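Local atomic coordinates of putative alpha/beta hydrolase FOLD protein (Candidatus Nitrososphaera gargensis, PDB entry 5A62), a protein that probably acts as a carboxylesterase of the alpha/beta hydrolase fold, hydrolysing ester substrates. Residues G33-I38 / G60-N65; A151-K156 / V179-S184. All blocks are in the same frame, centred on the assembly; numbering follows the deposited sequence.

In the fold
From the N terminus the chain runs through strand 25-29 into the loop holding 33-38, then through helix 40-48 and strand 52-56 to 60-65, where contact 1 closes the first loop. It goes on through the core sheet to strand 116-122 before entering a helical insertion, the probable cap, where contact 2 closes a second loop between 151-156 and 179-184. The two loops follow in series, neither nesting nor crossing, yet their second segments meet in space. Gly60 O probably bonds to Ser184 OG, and His62 N to Lys182 O. Contact 1 thus joins two loops at the C-terminal ends of core strands, contact 2 joins cap helices, and these bonds tie cap to core.

Contact 1: G33-I38 / G60-N65; sequences GGNILI and GHHRTN
Gly33 and His61 meet through a nearly straight hydrogen bond, joining the loops that follow two neighbouring parallel strands, 25-29 and 52-56. Gly33 N lies 3.0 Å from His61 NE2, with an N-H...N angle of 171°, and essentially in the ring plane. Gly34 O sits at the same ring's edge, 3.2 Å from His61 CD2. Next to this buried end, Asn35 CB packs on His62 CB at 3.7 Å; Asn35 OD1 takes the N-H of Leu37 in an Asx turn.

The other end is looser and partly exposed. His62 opens the corner of a type II' turn, and Leu37 CD1 packs against its ring. Arg63, bent at chi3 (-73°), brings NH2 only to 4.0 Å from Ile36 CB; its charge is met by Glu57, whose OE2 also takes Ile36 N, while Tyr14 gives it a cation-pi partner.

Because NE2 of His61 accepts, its ring hydrogen belongs on ND1, which bonds to Arg59 O. Both ring nitrogens are therefore committed to backbone groups, consistent with His61 fixing the Gly33 loop, which in this fold commonly helps shape the oxyanion hole.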
loop_
_atom_site.group_PDB
_atom_site.type_symbol
_atom_site.label_atom_id
_atom_site.label_comp_id
_atom_site.label_asym_id
_atom_site.label_seq_id
_atom_site.Cartn_x
_atom_site.Cartn_y
_atom_site.Cartn_z
ATOM N N GLY A 33 0.096 -7.782 -13.760
ATOM C CA GLY A 33 -0.073 -7.547 -15.171
ATOM C C GLY A 33 -0.356 -8.823 -15.927
ATOM O O GLY A 33 -0.543 -8.760 -17.146
ATOM N N GLY A 34 -0.399 -9.952 -15.254
ATOM C CA GLY A 34 -0.736 -11.242 -15.897
ATOM C C GLY A 34 -2.176 -11.599 -15.659
ATOM O O GLY A 34 -2.985 -10.853 -15.104
ATOM N N ASN A 35 -2.538 -12.791 -16.114
ATOM C CA ASN A 35 -3.858 -13.344 -16.009
ATOM C C ASN A 35 -3.758 -14.760 -16.514
ATOM O O ASN A 35 -2.667 -15.268 -16.780
ATOM C CB ASN A 35 -4.849 -12.474 -16.702
ATOM C CG ASN A 35 -4.465 -12.207 -18.099
ATOM O OD1 ASN A 35 -4.231 -13.155 -18.874
ATOM N ND2 ASN A 35 -4.309 -10.947 -18.452
ATOM N N ILE A 36 -4.902 -15.458 -16.600
ATOM C CA ILE A 36 -4.848 -16.900 -16.927
ATOM C C ILE A 36 -4.353 -17.103 -18.347
ATOM O O ILE A 36 -3.807 -18.158 -18.653
ATOM C CB ILE A 36 -6.192 -17.538 -16.741
ATOM C CG1 ILE A 36 -6.477 -17.652 -15.258
ATOM C CG2 ILE A 36 -6.260 -18.909 -17.418
ATOM C CD1 ILE A 36 -7.893 -17.888 -14.908
ATOM N N LEU A 37 -4.441 -16.092 -19.198
ATOM C CA LEU A 37 -3.887 -16.226 -20.560
ATOM C C LEU A 37 -2.403 -16.504 -20.576
ATOM O O LEU A 37 -1.878 -17.081 -21.545
ATOM C CB LEU A 37 -4.266 -15.039 -21.433
ATOM C CG LEU A 37 -5.773 -14.676 -21.413
ATOM C CD1 LEU A 37 -6.056 -13.427 -22.236
ATOM C CD2 LEU A 37 -6.640 -15.863 -21.745
ATOM N N ILE A 38 -1.662 -16.123 -19.538
ATOM C CA ILE A 38 -0.222 -16.326 -19.511
ATOM C C ILE A 38 0.101 -17.785 -19.324
ATOM O O ILE A 38 1.232 -18.169 -19.563
ATOM C CB ILE A 38 0.421 -15.450 -18.402
ATOM C CG1 ILE A 38 1.822 -14.981 -18.808
ATOM C CG2 ILE A 38 0.443 -16.126 -17.047
ATOM C CD1 ILE A 38 2.476 -14.037 -17.810
ATOM N N GLY A 60 -8.579 -7.135 -9.938
ATOM C CA GLY A 60 -8.349 -6.106 -10.924
ATOM C C GLY A 60 -7.609 -6.528 -12.174
ATOM O O GLY A 60 -7.180 -5.681 -13.015
ATOM N N HIS A 61 -7.371 -7.837 -12.338
ATOM C CA HIS A 61 -6.671 -8.378 -13.474
ATOM C C HIS A 61 -7.687 -9.166 -14.323
ATOM O O HIS A 61 -8.362 -10.066 -13.858
ATOM C CB HIS A 61 -5.556 -9.305 -13.038
ATOM C CG HIS A 61 -4.375 -8.567 -12.482
ATOM N ND1 HIS A 61 -4.401 -7.768 -11.358
ATOM C CD2 HIS A 61 -3.124 -8.473 -12.978
ATOM C CE1 HIS A 61 -3.195 -7.235 -11.183
ATOM N NE2 HIS A 61 -2.405 -7.638 -12.153
ATOM N N HIS A 62 -7.842 -8.718 -15.585
ATOM C CA HIS A 62 -8.680 -9.385 -16.621
ATOM C C HIS A 62 -10.091 -9.495 -16.091
ATOM O O HIS A 62 -10.766 -8.473 -15.903
ATOM C CB HIS A 62 -8.014 -10.679 -17.066
ATOM C CG HIS A 62 -8.559 -11.314 -18.305
ATOM N ND1 HIS A 62 -9.365 -10.701 -19.231
ATOM C CD2 HIS A 62 -8.376 -12.572 -18.713
ATOM C CE1 HIS A 62 -9.625 -11.581 -20.213
ATOM N NE2 HIS A 62 -9.038 -12.705 -19.925
ATOM N N ARG A 63 -10.549 -10.696 -15.816
ATOM C CA ARG A 63 -11.965 -10.940 -15.452
ATOM C C ARG A 63 -12.285 -10.746 -14.032
ATOM O O ARG A 63 -13.483 -10.725 -13.694
ATOM C CB ARG A 63 -12.402 -12.325 -15.940
ATOM C CG ARG A 63 -12.420 -12.376 -17.460
ATOM C CD ARG A 63 -12.353 -13.779 -18.024
ATOM N NE ARG A 63 -11.013 -14.373 -17.887
ATOM C CZ ARG A 63 -10.528 -15.362 -18.599
ATOM N NH1 ARG A 63 -11.287 -15.917 -19.553
ATOM N NH2 ARG A 63 -9.301 -15.772 -18.433
ATOM N N THR A 64 -11.332 -10.565 -13.143
ATOM C CA THR A 64 -11.572 -10.274 -11.733
ATOM C C THR A 64 -11.628 -8.781 -11.461
ATOM O O THR A 64 -10.785 -8.048 -11.915
ATOM C CB THR A 64 -10.515 -10.956 -10.859
ATOM O OG1 THR A 64 -10.575 -12.370 -11.077
ATOM C CG2 THR A 64 -10.722 -10.653 -9.373
ATOM N N ASN A 65 -12.628 -8.359 -10.754
ATOM C CA ASN A 65 -12.865 -7.007 -10.335
ATOM C C ASN A 65 -12.100 -6.622 -9.097
ATOM O O ASN A 65 -11.208 -7.355 -8.670
ATOM C CB ASN A 65 -14.343 -6.779 -10.166
ATOM C CG ASN A 65 -14.866 -7.460 -8.946
ATOM O OD1 ASN A 65 -14.281 -8.373 -8.429
ATOM N ND2 ASN A 65 -15.961 -6.933 -8.406
#

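Contact 2: A151-K156 / V179-S184; sequences ALAEHK and VFTKTS
In the helical insertion between strands 116-122 and 212-218, the usual place of the cap in alpha/beta hydrolases, helix 149-157 lies against the C-terminal end of helix 170-180. Phe180 is the hub of the join, and what meets it is entirely apolar. With its CG anti to the backbone N (chi1 -170°), its ring swings out toward the neighbouring helix, and Leu152, Ala153 and, a turn further along that helix, Lys156 meet it.

Leu152 comes in at the ring's edge, close to its plane, with CD2 3.7 Å from Phe180 CZ, the two side chains crossing at about a right angle. Ala153 CB approaches obliquely, 3.9 Å from Phe180 CD2, at the point where the two backbones draw nearest. The same methyl touches Thr181 CG2 at 4.0 Å, while Thr181 OG1 turns back to bond to Arg177 O, in the last turn of helix 170-180. Lys156 takes part through its aliphatic chain alone: CD lies 4.0 Å from Phe180 CZ, and beyond CD the chain, bent at chi3 and chi4, leads NZ away from the ring at the partly exposed margin.

Other cap residues complete the cluster. Phe176, one turn earlier, meets the Phe180 ring with planes about 20° apart, and Leu152 is packed by Val143 and Ala144 of helix 136-147 and by Phe188 of helix 185-194.

Past Phe180 the helix ends in a type I turn to Thr183, and the chain then starts helix 185-194, with Ser184 OG capping Gly187 N. The turn is gripped twice at one oxygen: Phe180 O accepts Thr183 N at 3.0 Å and Thr183 OG1 at 2.8 Å, both donors arriving from the same face of the carbonyl plane, the hydroxyl tilted 29° from it.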
loop_
_atom_site.group_PDB
_atom_site.type_symbol
_atom_site.label_atom_id
_atom_site.label_comp_id
_atom_site.label_asym_id
_atom_site.label_seq_id
_atom_site.Cartn_x
_atom_site.Cartn_y
_atom_site.Cartn_z
ATOM N N ALA A 151 -0.622 1.986 -23.452
ATOM C CA ALA A 151 0.586 2.793 -23.488
ATOM C C ALA A 151 1.663 2.283 -22.585
ATOM O O ALA A 151 2.832 2.189 -22.965
ATOM C CB ALA A 151 0.299 4.235 -23.164
ATOM N N LEU A 152 1.265 1.844 -21.393
ATOM C CA LEU A 152 2.242 1.304 -20.506
ATOM C C LEU A 152 2.922 0.070 -21.125
ATOM O O LEU A 152 4.158 -0.081 -21.042
ATOM C CB LEU A 152 1.660 1.011 -19.129
ATOM C CG LEU A 152 2.592 0.299 -18.151
ATOM C CD1 LEU A 152 3.871 1.049 -17.904
ATOM C CD2 LEU A 152 1.870 0.063 -16.826
ATOM N N ALA A 153 2.162 -0.817 -21.725
ATOM C CA ALA A 153 2.786 -1.959 -22.348
ATOM C C ALA A 153 3.803 -1.535 -23.414
ATOM O O ALA A 153 4.863 -2.113 -23.516
ATOM C CB ALA A 153 1.756 -2.897 -22.970
ATOM N N GLU A 154 3.401 -0.549 -24.220
ATOM C CA GLU A 154 4.344 -0.092 -25.250
ATOM C C GLU A 154 5.617 0.456 -24.697
ATOM O O GLU A 154 6.714 0.164 -25.176
ATOM C CB GLU A 154 3.668 0.930 -26.115
ATOM C CG GLU A 154 2.562 0.391 -26.966
ATOM C CD GLU A 154 2.921 -0.796 -27.864
ATOM O OE1 GLU A 154 4.044 -0.910 -28.442
ATOM O OE2 GLU A 154 2.030 -1.659 -27.916
ATOM N N HIS A 155 5.508 1.177 -23.578
ATOM C CA HIS A 155 6.728 1.660 -22.915
ATOM C C HIS A 155 7.572 0.580 -22.310
ATOM O O HIS A 155 8.822 0.688 -22.332
ATOM C CB HIS A 155 6.365 2.710 -21.855
ATOM C CG HIS A 155 5.977 4.021 -22.436
ATOM N ND1 HIS A 155 6.921 4.970 -22.792
ATOM C CD2 HIS A 155 4.771 4.575 -22.647
ATOM C CE1 HIS A 155 6.283 6.017 -23.288
ATOM N NE2 HIS A 155 4.983 5.812 -23.210
ATOM N N LYS A 156 6.947 -0.459 -21.779
ATOM C CA LYS A 156 7.677 -1.602 -21.219
ATOM C C LYS A 156 8.412 -2.388 -22.324
ATOM O O LYS A 156 9.488 -2.887 -22.088
ATOM C CB LYS A 156 6.774 -2.517 -20.460
ATOM C CG LYS A 156 6.307 -1.864 -19.164
ATOM C CD LYS A 156 5.416 -2.788 -18.372
ATOM C CE LYS A 156 6.146 -3.931 -17.743
ATOM N NZ LYS A 156 6.876 -3.383 -16.555
ATOM N N VAL A 179 -1.608 -10.190 -22.996
ATOM C CA VAL A 179 -1.843 -10.538 -21.595
ATOM C C VAL A 179 -1.951 -9.226 -20.767
ATOM O O VAL A 179 -2.933 -8.978 -20.077
ATOM C CB VAL A 179 -0.743 -11.409 -21.065
ATOM C CG1 VAL A 179 -0.763 -11.521 -19.521
ATOM C CG2 VAL A 179 -0.754 -12.785 -21.751
ATOM N N PHE A 180 -0.922 -8.395 -20.871
ATOM C CA PHE A 180 -0.781 -7.231 -19.985
ATOM C C PHE A 180 -1.934 -6.287 -20.103
ATOM O O PHE A 180 -2.419 -5.699 -19.128
ATOM C CB PHE A 180 0.561 -6.555 -20.264
ATOM C CG PHE A 180 0.942 -5.499 -19.280
ATOM C CD1 PHE A 180 1.624 -5.861 -18.110
ATOM C CD2 PHE A 180 0.615 -4.175 -19.489
ATOM C CE1 PHE A 180 2.018 -4.862 -17.221
ATOM C CE2 PHE A 180 0.995 -3.200 -18.608
ATOM C CZ PHE A 180 1.629 -3.569 -17.472
ATOM N N THR A 181 -2.414 -6.065 -21.335
ATOM C CA THR A 181 -3.402 -5.043 -21.570
ATOM C C THR A 181 -4.822 -5.470 -21.125
ATOM O O THR A 181 -5.724 -4.650 -21.177
ATOM C CB THR A 181 -3.387 -4.533 -23.015
ATOM O OG1 THR A 181 -3.753 -5.608 -23.861
ATOM C CG2 THR A 181 -2.064 -3.948 -23.333
ATOM N N LYS A 182 -4.973 -6.672 -20.562
ATOM C CA LYS A 182 -6.214 -7.036 -19.892
ATOM C C LYS A 182 -6.234 -6.540 -18.420
ATOM O O LYS A 182 -7.271 -6.706 -17.762
ATOM C CB LYS A 182 -6.417 -8.542 -19.848
ATOM C CG LYS A 182 -6.312 -9.335 -21.099
ATOM C CD LYS A 182 -7.324 -8.902 -22.058
ATOM C CE LYS A 182 -7.537 -10.029 -23.093
ATOM N NZ LYS A 182 -6.566 -9.821 -24.126
ATOM N N THR A 183 -5.140 -5.969 -17.960
ATOM C CA THR A 183 -5.080 -5.544 -16.588
ATOM C C THR A 183 -5.757 -4.190 -16.483
ATOM O O THR A 183 -5.468 -3.277 -17.261
ATOM C CB THR A 183 -3.606 -5.410 -16.208
ATOM O OG1 THR A 183 -2.871 -6.619 -16.512
ATOM C CG2 THR A 183 -3.485 -5.174 -14.676
ATOM N N SER A 184 -6.625 -3.992 -15.509
ATOM C CA SER A 184 -7.154 -2.691 -15.249
ATOM C C SER A 184 -6.125 -1.762 -14.665
ATOM O O SER A 184 -5.207 -2.222 -13.988
ATOM C CB SER A 184 -8.380 -2.747 -14.367
ATOM O OG SER A 184 -8.064 -3.070 -13.011
#